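Local coordinates for protein MTH169 (Methanobacterium thermoautotrophicum, PDB 1GTD) that is a small alpha/beta protein of the PurS family, built on an antiparallel three-stranded sheet with two helices, and is found as a tetramer, at residues 2-15 with 68-82. Sequence-based numbering, arbitrary orientation.
Sequences KFMVEVRIRLKKGM and CNPVIHDYDVSINEM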
# COMPACT_ATOMS: atom_id res chain seq x y z
N LYS B 2 13.02 -25.22 -3.98
CA LYS B 2 14.32 -25.57 -3.33
C LYS B 2 14.56 -24.67 -2.11
O LYS B 2 14.75 -25.15 -1.00
CB LYS B 2 15.48 -25.41 -4.33
CG LYS B 2 16.72 -26.23 -4.02
CD LYS B 2 17.91 -25.75 -4.86
CE LYS B 2 19.16 -26.61 -4.69
NZ LYS B 2 19.11 -27.86 -5.50
N PHE B 3 14.54 -23.35 -2.33
CA PHE B 3 14.75 -22.40 -1.25
C PHE B 3 13.54 -21.53 -0.94
O PHE B 3 12.99 -20.88 -1.82
CB PHE B 3 15.94 -21.47 -1.55
CG PHE B 3 17.27 -22.15 -1.48
CD1 PHE B 3 17.82 -22.76 -2.60
CD2 PHE B 3 17.98 -22.19 -0.28
CE1 PHE B 3 19.05 -23.40 -2.53
CE2 PHE B 3 19.22 -22.83 -0.20
CZ PHE B 3 19.75 -23.44 -1.33
N MSE B 4 13.15 -21.52 0.32
CA MSE B 4 12.02 -20.73 0.78
C MSE B 4 12.58 -19.42 1.35
O MSE B 4 13.27 -19.41 2.37
CB MSE B 4 11.28 -21.52 1.85
CG MSE B 4 9.91 -21.01 2.20
SE MSE B 4 8.72 -22.45 2.81
CE MSE B 4 9.22 -22.48 4.70
N VAL B 5 12.28 -18.31 0.67
CA VAL B 5 12.79 -17.01 1.08
C VAL B 5 11.75 -16.10 1.73
O VAL B 5 10.60 -16.06 1.31
CB VAL B 5 13.38 -16.24 -0.13
CG1 VAL B 5 14.11 -14.99 0.33
CG2 VAL B 5 14.31 -17.16 -0.93
N GLU B 6 12.17 -15.37 2.77
CA GLU B 6 11.29 -14.43 3.44
C GLU B 6 12.02 -13.11 3.70
O GLU B 6 13.03 -13.09 4.40
CB GLU B 6 10.77 -14.97 4.77
CG GLU B 6 9.91 -13.93 5.50
CD GLU B 6 9.37 -14.40 6.84
OE1 GLU B 6 10.19 -14.80 7.70
OE2 GLU B 6 8.14 -14.37 7.03
N VAL B 7 11.50 -12.02 3.14
CA VAL B 7 12.09 -10.71 3.33
C VAL B 7 11.14 -9.81 4.12
O VAL B 7 10.02 -9.53 3.68
CB VAL B 7 12.41 -10.02 1.99
CG1 VAL B 7 13.16 -8.73 2.24
CG2 VAL B 7 13.24 -10.94 1.13
N ARG B 8 11.59 -9.36 5.29
CA ARG B 8 10.78 -8.49 6.13
C ARG B 8 11.34 -7.08 6.01
O ARG B 8 12.53 -6.85 6.18
CB ARG B 8 10.82 -8.98 7.57
CG ARG B 8 10.41 -10.44 7.69
CD ARG B 8 10.38 -10.90 9.13
NE ARG B 8 9.31 -10.25 9.87
CZ ARG B 8 8.14 -10.82 10.18
NH1 ARG B 8 7.89 -12.07 9.82
NH2 ARG B 8 7.23 -10.13 10.87
N ILE B 9 10.47 -6.13 5.68
CA ILE B 9 10.87 -4.74 5.48
C ILE B 9 10.15 -3.76 6.41
O ILE B 9 8.93 -3.74 6.48
CB ILE B 9 10.61 -4.35 4.02
CG1 ILE B 9 11.23 -5.42 3.12
CG2 ILE B 9 11.24 -3.02 3.70
CD1 ILE B 9 10.89 -5.29 1.66
N ARG B 10 10.92 -2.93 7.11
CA ARG B 10 10.34 -1.96 8.03
C ARG B 10 11.16 -0.67 8.10
O ARG B 10 12.39 -0.71 8.19
CB ARG B 10 10.20 -2.58 9.41
CG ARG B 10 9.45 -1.72 10.41
CD ARG B 10 9.23 -2.48 11.70
NE ARG B 10 10.48 -2.99 12.24
CZ ARG B 10 10.58 -3.76 13.33
NH1 ARG B 10 9.48 -4.11 13.99
NH2 ARG B 10 11.77 -4.17 13.75
N LEU B 11 10.48 0.47 8.03
CA LEU B 11 11.16 1.77 8.08
C LEU B 11 11.97 1.93 9.35
O LEU B 11 11.59 1.41 10.40
CB LEU B 11 10.14 2.90 7.96
CG LEU B 11 9.59 3.12 6.55
CD1 LEU B 11 8.31 3.93 6.60
CD2 LEU B 11 10.64 3.82 5.72
N LYS B 12 13.09 2.63 9.25
CA LYS B 12 13.96 2.84 10.39
C LYS B 12 13.27 3.69 11.44
O LYS B 12 12.41 4.52 11.12
CB LYS B 12 15.25 3.51 9.95
CG LYS B 12 15.91 2.81 8.82
CD LYS B 12 17.29 3.37 8.58
CE LYS B 12 18.02 2.52 7.56
NZ LYS B 12 19.43 2.95 7.44
N LYS B 13 13.64 3.48 12.70
CA LYS B 13 13.06 4.22 13.82
C LYS B 13 13.18 5.73 13.63
O LYS B 13 14.24 6.24 13.25
CB LYS B 13 13.74 3.81 15.12
CG LYS B 13 13.43 2.39 15.58
CD LYS B 13 12.63 2.39 16.90
CE LYS B 13 11.25 3.04 16.75
NZ LYS B 13 10.45 3.05 18.02
N GLY B 14 12.09 6.45 13.88
CA GLY B 14 12.11 7.89 13.73
C GLY B 14 11.49 8.35 12.42
O GLY B 14 10.99 9.47 12.31
N MSE B 15 11.55 7.46 11.43
CA MSE B 15 11.00 7.72 10.10
C MSE B 15 9.49 7.76 10.22
O MSE B 15 8.91 6.96 10.95
CB MSE B 15 11.36 6.58 9.15
CG MSE B 15 12.84 6.36 8.96
SE MSE B 15 13.64 7.75 7.92
CE MSE B 15 15.50 7.25 8.09
N CYS B 68 13.16 -2.60 -1.35
CA CYS B 68 13.15 -1.47 -0.42
C CYS B 68 14.16 -0.39 -0.76
O CYS B 68 14.83 -0.45 -1.78
CB CYS B 68 13.43 -1.97 1.01
SG CYS B 68 15.14 -2.50 1.34
N ASN B 69 14.23 0.61 0.11
CA ASN B 69 15.18 1.70 -0.05
C ASN B 69 15.97 1.69 1.25
O ASN B 69 15.48 2.16 2.27
CB ASN B 69 14.46 3.04 -0.23
CG ASN B 69 15.41 4.24 -0.20
OD1 ASN B 69 15.09 5.32 -0.68
ND2 ASN B 69 16.60 4.04 0.38
N PRO B 70 17.19 1.14 1.23
CA PRO B 70 18.05 1.05 2.41
C PRO B 70 18.24 2.33 3.22
O PRO B 70 18.46 2.28 4.42
CB PRO B 70 19.38 0.53 1.84
CG PRO B 70 19.38 1.10 0.46
CD PRO B 70 17.95 0.82 0.01
N VAL B 71 18.17 3.48 2.56
CA VAL B 71 18.33 4.74 3.26
C VAL B 71 17.27 4.91 4.35
O VAL B 71 17.51 5.57 5.37
CB VAL B 71 18.25 5.95 2.28
CG1 VAL B 71 18.14 7.26 3.07
CG2 VAL B 71 19.49 5.98 1.39
N ILE B 72 16.10 4.32 4.12
CA ILE B 72 14.98 4.44 5.06
C ILE B 72 14.44 3.13 5.64
O ILE B 72 13.83 3.15 6.72
CB ILE B 72 13.80 5.22 4.41
CG1 ILE B 72 13.21 4.41 3.25
CG2 ILE B 72 14.28 6.56 3.86
CD1 ILE B 72 12.10 5.13 2.52
N HIS B 73 14.65 2.01 4.95
CA HIS B 73 14.15 0.72 5.45
C HIS B 73 15.19 -0.18 6.10
O HIS B 73 16.35 -0.21 5.69
CB HIS B 73 13.52 -0.12 4.32
CG HIS B 73 12.36 0.54 3.64
ND1 HIS B 73 12.48 1.16 2.42
CD2 HIS B 73 11.07 0.67 4.02
CE1 HIS B 73 11.30 1.65 2.07
NE2 HIS B 73 10.43 1.37 3.03
N ASP B 74 14.76 -0.91 7.12
CA ASP B 74 15.59 -1.90 7.80
C ASP B 74 14.95 -3.18 7.25
O ASP B 74 13.72 -3.27 7.22
CB ASP B 74 15.39 -1.90 9.32
CG ASP B 74 16.21 -0.84 10.04
OD1 ASP B 74 17.35 -0.55 9.62
OD2 ASP B 74 15.72 -0.31 11.06
N TYR B 75 15.74 -4.15 6.81
CA TYR B 75 15.13 -5.37 6.32
C TYR B 75 15.79 -6.63 6.85
O TYR B 75 16.93 -6.60 7.31
CB TYR B 75 15.08 -5.37 4.79
CG TYR B 75 16.42 -5.26 4.10
CD1 TYR B 75 16.99 -6.36 3.47
CD2 TYR B 75 17.10 -4.04 4.06
CE1 TYR B 75 18.21 -6.27 2.80
CE2 TYR B 75 18.32 -3.93 3.40
CZ TYR B 75 18.87 -5.04 2.77
OH TYR B 75 20.07 -4.94 2.10
N ASP B 76 15.04 -7.73 6.81
CA ASP B 76 15.48 -9.04 7.27
C ASP B 76 15.30 -10.03 6.15
O ASP B 76 14.31 -9.98 5.41
CB ASP B 76 14.64 -9.52 8.45
CG ASP B 76 15.16 -9.04 9.77
OD1 ASP B 76 15.99 -9.75 10.36
OD2 ASP B 76 14.75 -7.94 10.21
N VAL B 77 16.24 -10.95 6.01
CA VAL B 77 16.13 -11.97 5.00
C VAL B 77 16.41 -13.32 5.65
O VAL B 77 17.45 -13.50 6.29
CB VAL B 77 17.13 -11.75 3.85
CG1 VAL B 77 16.99 -12.87 2.82
CG2 VAL B 77 16.87 -10.41 3.19
N SER B 78 15.46 -14.23 5.51
CA SER B 78 15.61 -15.57 6.06
C SER B 78 15.47 -16.55 4.91
O SER B 78 14.56 -16.45 4.10
CB SER B 78 14.53 -15.85 7.12
OG SER B 78 13.24 -15.94 6.55
N ILE B 79 16.40 -17.49 4.83
CA ILE B 79 16.37 -18.48 3.76
C ILE B 79 16.31 -19.87 4.37
O ILE B 79 17.19 -20.28 5.12
CB ILE B 79 17.61 -18.32 2.85
CG1 ILE B 79 17.74 -16.85 2.44
CG2 ILE B 79 17.47 -19.18 1.61
CD1 ILE B 79 19.06 -16.49 1.83
N ASN B 80 15.23 -20.58 4.07
CA ASN B 80 15.01 -21.92 4.58
C ASN B 80 15.10 -22.90 3.40
O ASN B 80 14.42 -22.73 2.40
CB ASN B 80 13.62 -22.00 5.22
CG ASN B 80 13.33 -20.83 6.16
OD1 ASN B 80 13.85 -20.77 7.27
ND2 ASN B 80 12.51 -19.88 5.70
N GLU B 81 15.95 -23.91 3.52
CA GLU B 81 16.09 -24.90 2.46
C GLU B 81 14.95 -25.91 2.51
O GLU B 81 14.70 -26.51 3.55
CB GLU B 81 17.43 -25.62 2.57
CG GLU B 81 18.63 -24.70 2.35
CD GLU B 81 19.97 -25.42 2.32
OE1 GLU B 81 20.08 -26.45 1.62
OE2 GLU B 81 20.91 -24.94 3.00
N MSE B 82 14.25 -26.08 1.39
CA MSE B 82 13.12 -27.01 1.31
C MSE B 82 13.57 -28.36 0.77
O MSE B 82 14.70 -28.50 0.31
CB MSE B 82 12.04 -26.42 0.41
CG MSE B 82 11.38 -25.17 0.98
SE MSE B 82 10.33 -24.19 -0.34
CE MSE B 82 8.69 -25.23 -0.26
O HOH W 1 13.24 -0.85 11.60
O HOH W 2 15.88 1.96 13.13
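A chi1 of -50° in Ile-9 leaves CG2 anti to the backbone N, and this methyl lies against both Cys-68 CB and the His-73 ring. In Leu-11, CG falls anti to the carbonyl carbon (chi1 -76°), and the side chain swings back so that CD2 sits 3.6 Å from His-73 CD2 and equally near Ile-72 CG1. Ile-72 CG1 also lies over one face of that imidazole, whose ND1 accepts a bond from Asn-69 N.

From here strands 3-11 and 73-81 run antiparallel in unbroken register, Arg-10 pairing with Asp-74 and Met-4 with Asn-80, each through two backbone hydrogen bonds. Lys-12 N extends the ladder to Ile-72 O (2.7 Å), and one water joins Leu-11 O to Asp-74 OD2. Val-7 and Val-77 lie side by side on the face shared with Val-5, Ile-9 and Ile-79; further along, the Phe-3 ring leans on Ile-79 CG2, its CD2 3.6 Å away. On the face of Met-4 and Arg-8, Ser-78 OG gives Glu-6 OE1 a weak bond of 3.5 Å.

Strand 3-11 is the middle strand of the chain's antiparallel sheet, with strand 37-47 along its other edge. Pro-18 and Thr-22 of a second subunit pack on Leu-11 and His-73. Helix 59-67 packs under Val-7, Ile-9, Tyr-75 and Val-77, and Gln-64 on it bonds Tyr-75 OH.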